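Local coordinates for protein UDP-N-acetylglucosamine 2-epimerase (Listeria monocytogenes, PDB 3OT5) that probably catalyses the interconversion of UDP-N-acetylglucosamine and UDP-N-acetylmannosamine by inverting C2 of the sugar, supplying bacteria with an activated N-acetylmannosamine, at residues T60-A65 against N104-V109; Q93-I98 against S155-E160; P54-S59 against A387-F392; S32-R37 against P45-L50; V305-D308 against V312-E315. All coordinates share one frame; numbering follows the deposited sequence.

In the fold
Contacts 1 to 4 gather on the N-terminal parallel sheet that contains strands 28-34 and 57-63; contact 5 belongs to the second parallel sheet, its centre 23 to 33 Å from the other four. Contact 4 comes first in the chain, and contacts 1, 2 and 5 all fall inside the long loop closed by contact 3. Strand 57-63 serves both contact 1 and contact 3, whose centres are 20 Å apart, while helix 95-113 joins contact 1 to contact 2. Contact 4 touches contacts 1 and 3. Contact 3 brings the C-terminal helix 380-392 back to the first sheet, as in GT-B-type proteins, where the last helix crosses back to the N-terminal domain.

Contact 1 (T60-A65 against N104-V109); sequences TVVITA and NGINEV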
# COMPACT_ATOMS: atom_id res chain seq x y z
N THR A 60 7.54 -20.82 -0.37
CA THR A 60 8.26 -20.80 0.90
C THR A 60 8.18 -19.37 1.41
O THR A 60 8.67 -18.45 0.77
CB THR A 60 9.73 -21.22 0.79
OG1 THR A 60 9.83 -22.55 0.25
CG2 THR A 60 10.41 -21.20 2.17
N VAL A 61 7.53 -19.18 2.55
CA VAL A 61 7.40 -17.86 3.13
C VAL A 61 8.38 -17.71 4.27
O VAL A 61 8.38 -18.52 5.21
CB VAL A 61 5.99 -17.62 3.63
CG1 VAL A 61 5.94 -16.34 4.46
CG2 VAL A 61 5.00 -17.59 2.44
N VAL A 62 9.19 -16.66 4.17
CA VAL A 62 10.21 -16.35 5.14
C VAL A 62 9.92 -14.99 5.77
O VAL A 62 9.81 -13.98 5.08
CB VAL A 62 11.60 -16.27 4.45
CG1 VAL A 62 12.69 -16.00 5.48
CG2 VAL A 62 11.89 -17.56 3.67
N ILE A 63 9.81 -14.98 7.09
CA ILE A 63 9.56 -13.75 7.83
C ILE A 63 10.85 -13.23 8.44
O ILE A 63 11.66 -14.00 8.97
CB ILE A 63 8.55 -13.97 8.96
CG1 ILE A 63 7.24 -14.55 8.42
CG2 ILE A 63 8.27 -12.66 9.68
CD1 ILE A 63 6.20 -14.75 9.52
N THR A 64 11.03 -11.92 8.34
CA THR A 64 12.19 -11.21 8.87
C THR A 64 11.70 -9.90 9.47
O THR A 64 12.04 -8.82 8.97
CB THR A 64 13.24 -10.89 7.77
OG1 THR A 64 12.60 -10.18 6.71
CG2 THR A 64 13.86 -12.16 7.22
N ALA A 65 10.88 -10.00 10.51
CA ALA A 65 10.29 -8.83 11.18
C ALA A 65 11.16 -8.32 12.33
O ALA A 65 11.27 -8.96 13.38
CB ALA A 65 8.88 -9.18 11.70
N ASN A 104 22.91 -12.09 6.29
CA ASN A 104 23.51 -13.36 6.72
C ASN A 104 22.44 -14.39 7.01
O ASN A 104 22.62 -15.58 6.71
CB ASN A 104 24.41 -13.15 7.94
CG ASN A 104 25.66 -12.37 7.60
OD1 ASN A 104 26.34 -12.68 6.62
ND2 ASN A 104 26.00 -11.40 8.44
N GLY A 105 21.32 -13.93 7.56
CA GLY A 105 20.19 -14.81 7.86
C GLY A 105 19.61 -15.36 6.58
O GLY A 105 19.49 -16.57 6.41
N ILE A 106 19.26 -14.47 5.65
CA ILE A 106 18.69 -14.88 4.37
C ILE A 106 19.70 -15.68 3.54
O ILE A 106 19.32 -16.62 2.86
CB ILE A 106 18.17 -13.68 3.59
CG1 ILE A 106 17.02 -13.02 4.36
CG2 ILE A 106 17.68 -14.12 2.22
CD1 ILE A 106 15.86 -13.99 4.66
N ASN A 107 20.97 -15.32 3.59
CA ASN A 107 21.98 -16.09 2.87
C ASN A 107 21.85 -17.57 3.26
O ASN A 107 21.78 -18.45 2.40
CB ASN A 107 23.38 -15.62 3.25
CG ASN A 107 24.45 -16.31 2.45
OD1 ASN A 107 24.58 -16.10 1.25
ND2 ASN A 107 25.28 -17.10 3.13
N GLU A 108 21.79 -17.82 4.56
CA GLU A 108 21.69 -19.18 5.09
C GLU A 108 20.37 -19.84 4.70
O GLU A 108 20.35 -21.00 4.31
CB GLU A 108 21.85 -19.15 6.61
CG GLU A 108 21.91 -20.52 7.27
CD GLU A 108 22.14 -20.44 8.77
OE1 GLU A 108 22.25 -19.32 9.30
OE2 GLU A 108 22.24 -21.51 9.41
N VAL A 109 19.27 -19.10 4.79
CA VAL A 109 17.97 -19.67 4.44
C VAL A 109 17.93 -20.06 2.97
O VAL A 109 17.46 -21.15 2.63
CB VAL A 109 16.81 -18.72 4.79
CG1 VAL A 109 15.49 -19.25 4.24
CG2 VAL A 109 16.73 -18.53 6.29
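Val62 of strand 57-63 and Thr64 just after it meet Ile106 and Val109 of helix 95-113, a helix laid on one face of the N-terminal, Rossmann-like parallel sheet. The route of Ile106 into this layer can be followed atom by atom. Its CB does not aim at the strand; the branch that gets there is CG1, placed anti to the carbonyl carbon (chi1 -64°), and a second bend at chi2 (-57°) swings CD1 onto the sheet. This terminal methyl rests on two residues of 60-65 at once. It lies 3.8 Å from Val62 CG1, the two side chains slanting across one another, and 3.7 Å from Thr64 CG2, where they run at about a right angle. The Ile106 side chain also packs on Ala130 and Ala133 of helix 125-136, so it sits between the two helices and segment 60-65.

One turn further on, Val109 continues the seam. Strand 57-63 is held in the sheet by backbone bonds to strand 28-34, and Val61, next to Val62, packs on Phe34 instead of on this helix. The touching residues are all buried. Both Val62 methyls take part: CG1 meets Ile106, and CG2 approaches Val109 CG1 tip to tip at 4.0 Å.

Contact 2 (Q93-I98 against S155-E160); sequences QTLAEI and SPFPEE
Leu95 faces a pair of consecutive residues, Phe157 and Pro158, that are folded against each other. The peptide between them is cis, and the proline turns back so that its CB sits 4.0 Å above the centre of the Phe157 ring. Leu95 slants across both groups in a contact that lies at the surface and is purely apolar. One branch does the work: CD2 lies 3.8 Å from Pro158 CG and 4.0 Å from Phe157 CZ, fitting into the angle between the two rings and reaching the aromatic one obliquely. Leu95 CG stands anti to the backbone N (chi1 -168°), which extends the side chain from its helix towards the proline.

Two helix starts are thereby brought together, for Leu95 is the first residue of helix 95-113 and Pro158 is the N-cap of helix 159-169, both in the N-terminal Rossmann-like half. Thr125 at the start of helix 125-136 touches both Leu95 and Pro158. The first of the two starts is closed by a capping box. Glu97 N gives a bond of 3.2 Å to Thr94 OG1, and Thr94 N returns one of 3.0 Å to Glu97 OE2, nearly straight at 164° but arriving from above the carboxylate plane.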
# COMPACT_ATOMS: atom_id res chain seq x y z
N GLN A 93 19.25 -1.36 17.10
CA GLN A 93 20.26 -1.76 16.13
C GLN A 93 20.42 -0.74 15.04
O GLN A 93 19.44 -0.15 14.58
CB GLN A 93 19.88 -3.13 15.53
CG GLN A 93 19.62 -4.23 16.58
CD GLN A 93 20.80 -4.48 17.50
OE1 GLN A 93 20.64 -5.08 18.58
NE2 GLN A 93 21.98 -4.01 17.11
N THR A 94 21.66 -0.53 14.61
CA THR A 94 21.94 0.43 13.56
C THR A 94 21.49 -0.16 12.23
O THR A 94 21.13 -1.34 12.14
CB THR A 94 23.44 0.78 13.43
OG1 THR A 94 24.15 -0.34 12.86
CG2 THR A 94 24.04 1.18 14.80
N LEU A 95 21.53 0.68 11.21
CA LEU A 95 21.14 0.28 9.88
C LEU A 95 22.13 -0.77 9.35
O LEU A 95 21.73 -1.74 8.67
CB LEU A 95 21.12 1.50 8.99
CG LEU A 95 20.46 1.27 7.65
CD1 LEU A 95 19.13 0.50 7.81
CD2 LEU A 95 20.26 2.61 6.97
N ALA A 96 23.40 -0.57 9.66
CA ALA A 96 24.44 -1.49 9.23
C ALA A 96 24.22 -2.87 9.82
O ALA A 96 24.41 -3.87 9.15
CB ALA A 96 25.82 -0.96 9.65
N GLU A 97 23.80 -2.92 11.08
CA GLU A 97 23.59 -4.17 11.78
C GLU A 97 22.36 -4.92 11.31
O GLU A 97 22.39 -6.14 11.20
CB GLU A 97 23.54 -3.92 13.28
CG GLU A 97 24.87 -3.50 13.83
CD GLU A 97 24.78 -2.90 15.23
OE1 GLU A 97 25.82 -2.84 15.91
OE2 GLU A 97 23.66 -2.48 15.63
N ILE A 98 21.29 -4.18 11.05
CA ILE A 98 20.05 -4.76 10.57
C ILE A 98 20.33 -5.42 9.23
O ILE A 98 19.92 -6.55 8.97
CB ILE A 98 18.95 -3.68 10.41
CG1 ILE A 98 18.54 -3.11 11.78
CG2 ILE A 98 17.72 -4.23 9.72
CD1 ILE A 98 17.55 -1.92 11.70
N SER A 155 16.21 11.01 0.36
CA SER A 155 14.80 11.30 0.65
C SER A 155 13.88 10.57 -0.31
O SER A 155 13.73 10.99 -1.47
CB SER A 155 14.52 12.80 0.60
OG SER A 155 13.15 13.03 0.86
N PRO A 156 13.24 9.47 0.16
CA PRO A 156 13.37 8.93 1.52
C PRO A 156 14.64 8.11 1.75
O PRO A 156 15.15 7.46 0.84
CB PRO A 156 12.15 8.03 1.66
CG PRO A 156 11.84 7.61 0.24
CD PRO A 156 12.21 8.78 -0.62
N PHE A 157 15.13 8.15 2.98
CA PHE A 157 16.33 7.43 3.39
C PHE A 157 15.96 6.34 4.39
O PHE A 157 15.30 6.62 5.39
CB PHE A 157 17.33 8.38 4.06
CG PHE A 157 18.53 7.68 4.61
CD1 PHE A 157 19.65 7.44 3.82
CD2 PHE A 157 18.54 7.21 5.92
CE1 PHE A 157 20.74 6.77 4.31
CE2 PHE A 157 19.63 6.54 6.42
CZ PHE A 157 20.75 6.32 5.60
N PRO A 158 16.43 5.10 4.15
CA PRO A 158 17.24 4.65 3.04
C PRO A 158 16.44 4.02 1.92
O PRO A 158 17.03 3.36 1.03
CB PRO A 158 18.13 3.59 3.68
CG PRO A 158 17.25 2.98 4.73
CD PRO A 158 16.32 4.07 5.20
N GLU A 159 15.13 4.26 1.91
CA GLU A 159 14.25 3.65 0.93
C GLU A 159 14.55 3.93 -0.54
O GLU A 159 14.41 3.03 -1.36
CB GLU A 159 12.78 3.95 1.25
CG GLU A 159 12.21 3.29 2.51
CD GLU A 159 12.63 3.97 3.83
OE1 GLU A 159 13.13 5.12 3.80
OE2 GLU A 159 12.42 3.36 4.90
N GLU A 160 14.90 5.15 -0.89
CA GLU A 160 15.22 5.43 -2.30
C GLU A 160 16.43 4.58 -2.72
O GLU A 160 16.42 3.93 -3.78
CB GLU A 160 15.53 6.90 -2.53
CG GLU A 160 15.98 7.27 -3.95
CD GLU A 160 14.91 7.10 -5.03
OE1 GLU A 160 13.73 6.80 -4.72
OE2 GLU A 160 15.24 7.31 -6.20

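Contact 3 (P54-S59 against A387-F392); sequences PETFES and AIKSHF
Thr56, the last residue before strand 57-63, is the first to meet the helix, at the end of the Lys389 side chain. Its OG1 stands 4.0 Å from Lys389 NZ, too far for a hydrogen bond, and bonds instead to Glu53; the ammonium group has its salt bridge with Glu393 and a long, weak ion pair with Glu53. Lys389 is bent at chi3 and chi4 (57° and 62°), which folds its end back towards the threonine. The other branch of Thr56, CG2, lies 3.8 Å above the centre of the Phe57 ring and so covers one face of it.

Phe57 and Lys389 contribute most of the buried surface. Phe57 CZ comes within 3.5 Å of Lys389 CG, the aliphatic part of the lysine running at about a right angle to the phenyl side chain. At the ring edge, near its plane, Ile388 CG2 is 4.1 Å from Phe57 CE1. The ring also touches Leu50 of helix 37-51, so two helices share it.

Helix 380-392 belongs to the end of the chain, yet it packs here against a strand of the first sheet. Such a return of the C-terminal helix to the N-terminal domain is characteristic of the GT-B fold.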
# COMPACT_ATOMS: atom_id res chain seq x y z
N PRO A 54 -0.56 -24.93 -6.99
CA PRO A 54 0.45 -25.82 -6.42
C PRO A 54 1.03 -26.83 -7.41
O PRO A 54 2.05 -27.42 -7.11
CB PRO A 54 -0.32 -26.55 -5.32
CG PRO A 54 -1.72 -26.56 -5.81
CD PRO A 54 -1.90 -25.23 -6.45
N GLU A 55 0.37 -27.04 -8.56
CA GLU A 55 0.92 -27.97 -9.55
C GLU A 55 2.15 -27.36 -10.22
O GLU A 55 2.95 -28.07 -10.83
CB GLU A 55 -0.10 -28.40 -10.63
CG GLU A 55 -0.67 -27.33 -11.59
CD GLU A 55 -1.81 -26.50 -11.00
OE1 GLU A 55 -1.92 -26.39 -9.76
OE2 GLU A 55 -2.62 -25.95 -11.80
N THR A 56 2.29 -26.04 -10.10
CA THR A 56 3.40 -25.32 -10.70
C THR A 56 4.37 -24.77 -9.68
O THR A 56 5.57 -24.85 -9.87
CB THR A 56 2.88 -24.07 -11.46
OG1 THR A 56 1.90 -24.45 -12.43
CG2 THR A 56 4.04 -23.34 -12.13
N PHE A 57 3.85 -24.19 -8.60
CA PHE A 57 4.67 -23.56 -7.59
C PHE A 57 4.75 -24.21 -6.23
O PHE A 57 3.83 -24.85 -5.76
CB PHE A 57 4.17 -22.14 -7.33
CG PHE A 57 4.15 -21.25 -8.55
CD1 PHE A 57 5.31 -20.68 -9.02
CD2 PHE A 57 2.94 -20.94 -9.17
CE1 PHE A 57 5.29 -19.85 -10.12
CE2 PHE A 57 2.92 -20.11 -10.28
CZ PHE A 57 4.08 -19.56 -10.75
N GLU A 58 5.89 -23.98 -5.60
CA GLU A 58 6.17 -24.41 -4.25
C GLU A 58 6.41 -23.06 -3.56
O GLU A 58 7.27 -22.29 -3.98
CB GLU A 58 7.39 -25.32 -4.22
CG GLU A 58 7.76 -25.86 -2.84
CD GLU A 58 8.82 -26.96 -2.91
OE1 GLU A 58 9.04 -27.54 -4.01
OE2 GLU A 58 9.43 -27.26 -1.84
N SER A 59 5.59 -22.73 -2.57
CA SER A 59 5.73 -21.45 -1.88
C SER A 59 6.43 -21.55 -0.53
O SER A 59 5.99 -22.27 0.33
CB SER A 59 4.35 -20.82 -1.68
OG SER A 59 4.46 -19.56 -1.05
N ALA A 387 4.14 -13.80 -15.09
CA ALA A 387 5.45 -13.29 -15.45
C ALA A 387 6.52 -14.32 -15.03
O ALA A 387 7.40 -14.69 -15.82
CB ALA A 387 5.68 -11.94 -14.76
N ILE A 388 6.43 -14.81 -13.80
CA ILE A 388 7.38 -15.82 -13.31
C ILE A 388 7.23 -17.11 -14.12
O ILE A 388 8.24 -17.70 -14.53
CB ILE A 388 7.21 -16.08 -11.81
CG1 ILE A 388 7.52 -14.81 -11.02
CG2 ILE A 388 8.13 -17.21 -11.36
CD1 ILE A 388 7.26 -14.93 -9.54
N LYS A 389 6.00 -17.55 -14.37
CA LYS A 389 5.79 -18.76 -15.19
C LYS A 389 6.42 -18.56 -16.55
O LYS A 389 7.09 -19.45 -17.06
CB LYS A 389 4.31 -19.07 -15.42
CG LYS A 389 3.57 -19.66 -14.25
CD LYS A 389 2.08 -19.87 -14.57
CE LYS A 389 1.83 -20.75 -15.80
NZ LYS A 389 2.34 -22.14 -15.67
N SER A 390 6.19 -17.39 -17.13
CA SER A 390 6.73 -17.01 -18.44
C SER A 390 8.23 -17.25 -18.55
O SER A 390 8.71 -17.66 -19.58
CB SER A 390 6.47 -15.53 -18.71
OG SER A 390 7.16 -15.13 -19.88
N HIS A 391 8.96 -16.95 -17.48
CA HIS A 391 10.40 -17.12 -17.48
C HIS A 391 10.80 -18.59 -17.33
O HIS A 391 11.60 -19.08 -18.10
CB HIS A 391 11.03 -16.29 -16.36
CG HIS A 391 12.50 -16.51 -16.21
ND1 HIS A 391 13.44 -15.79 -16.92
CD2 HIS A 391 13.20 -17.37 -15.43
CE1 HIS A 391 14.65 -16.21 -16.59
NE2 HIS A 391 14.53 -17.17 -15.70
N PHE A 392 10.22 -19.28 -16.36
CA PHE A 392 10.60 -20.68 -16.11
C PHE A 392 10.03 -21.74 -17.04
O PHE A 392 10.72 -22.71 -17.35
CB PHE A 392 10.30 -21.07 -14.67
CG PHE A 392 11.17 -20.38 -13.68
CD1 PHE A 392 12.45 -20.85 -13.44
CD2 PHE A 392 10.71 -19.28 -12.97
CE1 PHE A 392 13.27 -20.22 -12.52
CE2 PHE A 392 11.52 -18.65 -12.04
CZ PHE A 392 12.80 -19.11 -11.82

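Contact 4 (S32-R37 against P45-L50); sequences SIFGTR and PLVLAL
The first beta-alpha-beta unit of the N-terminal sheet, strand 28-34, helix 37-51 and strand 57-63, is held partly by Val47 packing on Ser32 and Phe34. The short axes of 32-34 and 45-50 run nearly antiparallel, 159° apart and 10.2 Å at their closest, as expected for a helix that carries the chain back over the strand it has just left.

Val47 CG2 is the central atom. It lies 4.0 Å from Ser32 CB and 4.1 Å from Phe34 CE2, meeting the phenyl ring at its edge, near the ring plane, with the two side chains at about a right angle. Phe34 CG stands between the backbone N and the carbonyl carbon (chi1 42°), which directs the ring to the helix side of the sheet, where Val47 meets it. One turn after Val47, Leu50 CD1 approaches Ser32 OG to 4.1 Å, a plain van der Waals touch. Val47 packs also on Ser59 and Val61, so the helix spans both strands of the unit.

Beyond the strand, Thr36 is the N-cap of the helix, with a weak bond to Glu39 N, and Arg37 forms a salt bridge to Asp291. Strand, short loop through Gly35 and returning helix form the first beta-alpha-beta crossover of the Rossmann-like N-terminal domain.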
# COMPACT_ATOMS: atom_id res chain seq x y z
N SER A 32 9.15 -16.09 -0.79
CA SER A 32 8.66 -14.73 -0.61
C SER A 32 9.10 -14.23 0.74
O SER A 32 8.83 -14.85 1.77
CB SER A 32 7.15 -14.68 -0.73
OG SER A 32 6.77 -15.09 -2.04
N ILE A 33 9.81 -13.11 0.73
CA ILE A 33 10.32 -12.55 1.95
C ILE A 33 9.60 -11.28 2.34
O ILE A 33 9.45 -10.37 1.52
CB ILE A 33 11.81 -12.18 1.80
CG1 ILE A 33 12.61 -13.39 1.33
CG2 ILE A 33 12.36 -11.65 3.12
CD1 ILE A 33 14.07 -13.08 1.11
N PHE A 34 9.11 -11.23 3.57
CA PHE A 34 8.51 -10.00 4.07
C PHE A 34 8.88 -9.77 5.54
O PHE A 34 8.96 -10.70 6.34
CB PHE A 34 7.01 -9.84 3.75
CG PHE A 34 6.18 -11.08 3.90
CD1 PHE A 34 5.55 -11.37 5.09
CD2 PHE A 34 5.96 -11.91 2.81
CE1 PHE A 34 4.75 -12.48 5.20
CE2 PHE A 34 5.17 -13.01 2.91
CZ PHE A 34 4.56 -13.31 4.11
N GLY A 35 9.15 -8.51 5.85
CA GLY A 35 9.59 -8.12 7.18
C GLY A 35 8.81 -7.08 7.93
O GLY A 35 9.22 -6.71 9.02
N THR A 36 7.72 -6.57 7.36
CA THR A 36 6.89 -5.58 8.06
C THR A 36 5.42 -5.91 7.79
O THR A 36 5.12 -6.69 6.89
CB THR A 36 7.18 -4.12 7.64
OG1 THR A 36 6.88 -3.94 6.25
CG2 THR A 36 8.64 -3.76 7.89
N ARG A 37 4.53 -5.29 8.55
CA ARG A 37 3.10 -5.54 8.40
C ARG A 37 2.64 -5.08 7.01
O ARG A 37 1.96 -5.80 6.32
CB ARG A 37 2.28 -4.87 9.51
CG ARG A 37 0.85 -5.43 9.64
CD ARG A 37 -0.05 -4.63 10.61
NE ARG A 37 -0.41 -3.32 10.07
CZ ARG A 37 -1.20 -2.43 10.68
NH1 ARG A 37 -1.47 -1.27 10.09
NH2 ARG A 37 -1.74 -2.69 11.87
N PRO A 45 -1.19 -11.52 -0.93
CA PRO A 45 -1.96 -11.86 -2.12
C PRO A 45 -1.15 -12.66 -3.13
O PRO A 45 -1.68 -13.55 -3.79
CB PRO A 45 -2.32 -10.49 -2.71
CG PRO A 45 -2.20 -9.56 -1.63
CD PRO A 45 -1.09 -10.07 -0.76
N LEU A 46 0.12 -12.31 -3.25
CA LEU A 46 1.02 -12.98 -4.15
C LEU A 46 1.23 -14.41 -3.64
O LEU A 46 1.21 -15.38 -4.42
CB LEU A 46 2.33 -12.20 -4.22
CG LEU A 46 3.36 -12.46 -5.32
CD1 LEU A 46 2.71 -12.37 -6.70
CD2 LEU A 46 4.50 -11.44 -5.18
N VAL A 47 1.40 -14.56 -2.33
CA VAL A 47 1.57 -15.88 -1.75
C VAL A 47 0.29 -16.70 -2.02
O VAL A 47 0.38 -17.87 -2.42
CB VAL A 47 1.89 -15.83 -0.26
CG1 VAL A 47 1.90 -17.24 0.34
CG2 VAL A 47 3.22 -15.13 -0.04
N LEU A 48 -0.88 -16.09 -1.81
CA LEU A 48 -2.14 -16.77 -2.10
C LEU A 48 -2.18 -17.26 -3.54
O LEU A 48 -2.53 -18.41 -3.79
CB LEU A 48 -3.37 -15.88 -1.87
CG LEU A 48 -3.80 -15.55 -0.45
CD1 LEU A 48 -5.12 -14.77 -0.49
CD2 LEU A 48 -3.95 -16.83 0.35
N ALA A 49 -1.85 -16.37 -4.48
CA ALA A 49 -1.83 -16.71 -5.91
C ALA A 49 -0.94 -17.93 -6.18
O ALA A 49 -1.30 -18.81 -6.97
CB ALA A 49 -1.37 -15.53 -6.72
N LEU A 50 0.23 -17.97 -5.55
CA LEU A 50 1.15 -19.10 -5.69
C LEU A 50 0.51 -20.36 -5.14
O LEU A 50 0.64 -21.44 -5.72
CB LEU A 50 2.45 -18.83 -4.94
CG LEU A 50 3.40 -17.80 -5.54
CD1 LEU A 50 4.44 -17.33 -4.51
CD2 LEU A 50 4.06 -18.38 -6.79

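Contact 5 (V305-D308 against V312-E315); sequences VFTD and VQEE
Thr307 and Val312 are turned so that their methyl groups meet. The threonine sets OG1 anti to its backbone N (chi1 -166°), which puts CG2 between the backbone N and the carbonyl carbon and aims it at the helix. Val312 places CG1 opposite its own backbone N (chi1 173°), and the two methyls come to 3.7 Å, Thr307 CG2 against Val312 CG1. The same valine methyl also receives Val305, two residues earlier on the same side of the strand, with Val305 CG2 to Val312 CG1 at 4.0 Å.

The hydroxyl of Thr307 stays at the side of this apolar patch, with OG1 4.0 Å from Val312 CB. It is bonded to Thr230 OG1 and to the backbone N of Ser309, which fixes its rotation. Gln313 is extended beyond CG and passes along the end of the strand; its CG is 4.3 Å from Thr307 CG2, while NE2 ends 4.1 Å from Asp308 C and donates to Ser309 O in the short turn. Asp308, with CB pointing away from the helix, accepts from the backbone N of His232 and Arg233 and from Asn236 ND2.

Strand 302-307 and helix 310-315 begin a beta-alpha-beta unit of the second sheet. Their buried interface has apolar methyls at its centre, while the polar ends of Thr307, Asp308 and Gln313 are satisfied at the C-terminal end of the strand by hydrogen bonds to Ser309 of the turn and to the neighbouring residues 230-236.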
# COMPACT_ATOMS: atom_id res chain seq x y z
N VAL A 305 -12.95 10.10 1.30
CA VAL A 305 -11.89 10.05 2.29
C VAL A 305 -10.91 11.17 2.07
O VAL A 305 -10.58 11.50 0.94
CB VAL A 305 -11.15 8.68 2.24
CG1 VAL A 305 -10.69 8.37 0.85
CG2 VAL A 305 -9.94 8.66 3.23
N PHE A 306 -10.50 11.79 3.17
CA PHE A 306 -9.49 12.84 3.18
C PHE A 306 -8.27 12.17 3.74
O PHE A 306 -8.34 11.62 4.81
CB PHE A 306 -9.81 13.97 4.16
CG PHE A 306 -10.92 14.88 3.74
CD1 PHE A 306 -10.68 15.92 2.85
CD2 PHE A 306 -12.18 14.78 4.32
CE1 PHE A 306 -11.70 16.81 2.49
CE2 PHE A 306 -13.20 15.66 3.97
CZ PHE A 306 -12.96 16.67 3.05
N THR A 307 -7.14 12.27 3.06
CA THR A 307 -5.95 11.64 3.56
C THR A 307 -4.70 12.25 2.98
O THR A 307 -4.75 12.97 1.98
CB THR A 307 -5.93 10.13 3.18
OG1 THR A 307 -4.92 9.43 3.93
CG2 THR A 307 -5.67 9.95 1.71
N ASP A 308 -3.60 12.00 3.66
CA ASP A 308 -2.30 12.39 3.15
C ASP A 308 -1.47 11.09 3.05
O ASP A 308 -0.25 11.13 2.86
CB ASP A 308 -1.63 13.43 4.04
CG ASP A 308 -1.32 12.92 5.42
OD1 ASP A 308 -1.53 11.72 5.69
OD2 ASP A 308 -0.84 13.73 6.25
N VAL A 312 -3.53 4.84 0.97
CA VAL A 312 -4.96 5.11 0.83
C VAL A 312 -5.31 5.66 -0.55
O VAL A 312 -6.40 5.42 -1.04
CB VAL A 312 -5.47 6.04 1.95
CG1 VAL A 312 -6.92 6.46 1.70
CG2 VAL A 312 -5.33 5.37 3.32
N GLN A 313 -4.40 6.41 -1.16
CA GLN A 313 -4.61 6.96 -2.49
C GLN A 313 -4.66 5.86 -3.54
O GLN A 313 -5.28 6.02 -4.58
CB GLN A 313 -3.50 7.97 -2.83
CG GLN A 313 -3.55 9.22 -1.94
CD GLN A 313 -2.32 10.09 -2.07
OE1 GLN A 313 -1.94 10.49 -3.17
NE2 GLN A 313 -1.71 10.43 -0.94
N GLU A 314 -4.03 4.73 -3.25
CA GLU A 314 -4.03 3.64 -4.21
C GLU A 314 -5.09 2.60 -3.91
O GLU A 314 -5.58 1.95 -4.82
CB GLU A 314 -2.67 2.99 -4.25
CG GLU A 314 -1.58 3.98 -4.61
CD GLU A 314 -0.21 3.35 -4.73
OE1 GLU A 314 0.78 4.12 -4.70
OE2 GLU A 314 -0.12 2.11 -4.87
N GLU A 315 -5.43 2.46 -2.63
CA GLU A 315 -6.40 1.48 -2.15
C GLU A 315 -7.84 1.95 -2.19
O GLU A 315 -8.71 1.20 -2.61
CB GLU A 315 -6.04 1.04 -0.73
CG GLU A 315 -4.71 0.31 -0.67
CD GLU A 315 -4.17 0.11 0.75
OE1 GLU A 315 -3.01 -0.27 0.86
OE2 GLU A 315 -4.89 0.36 1.73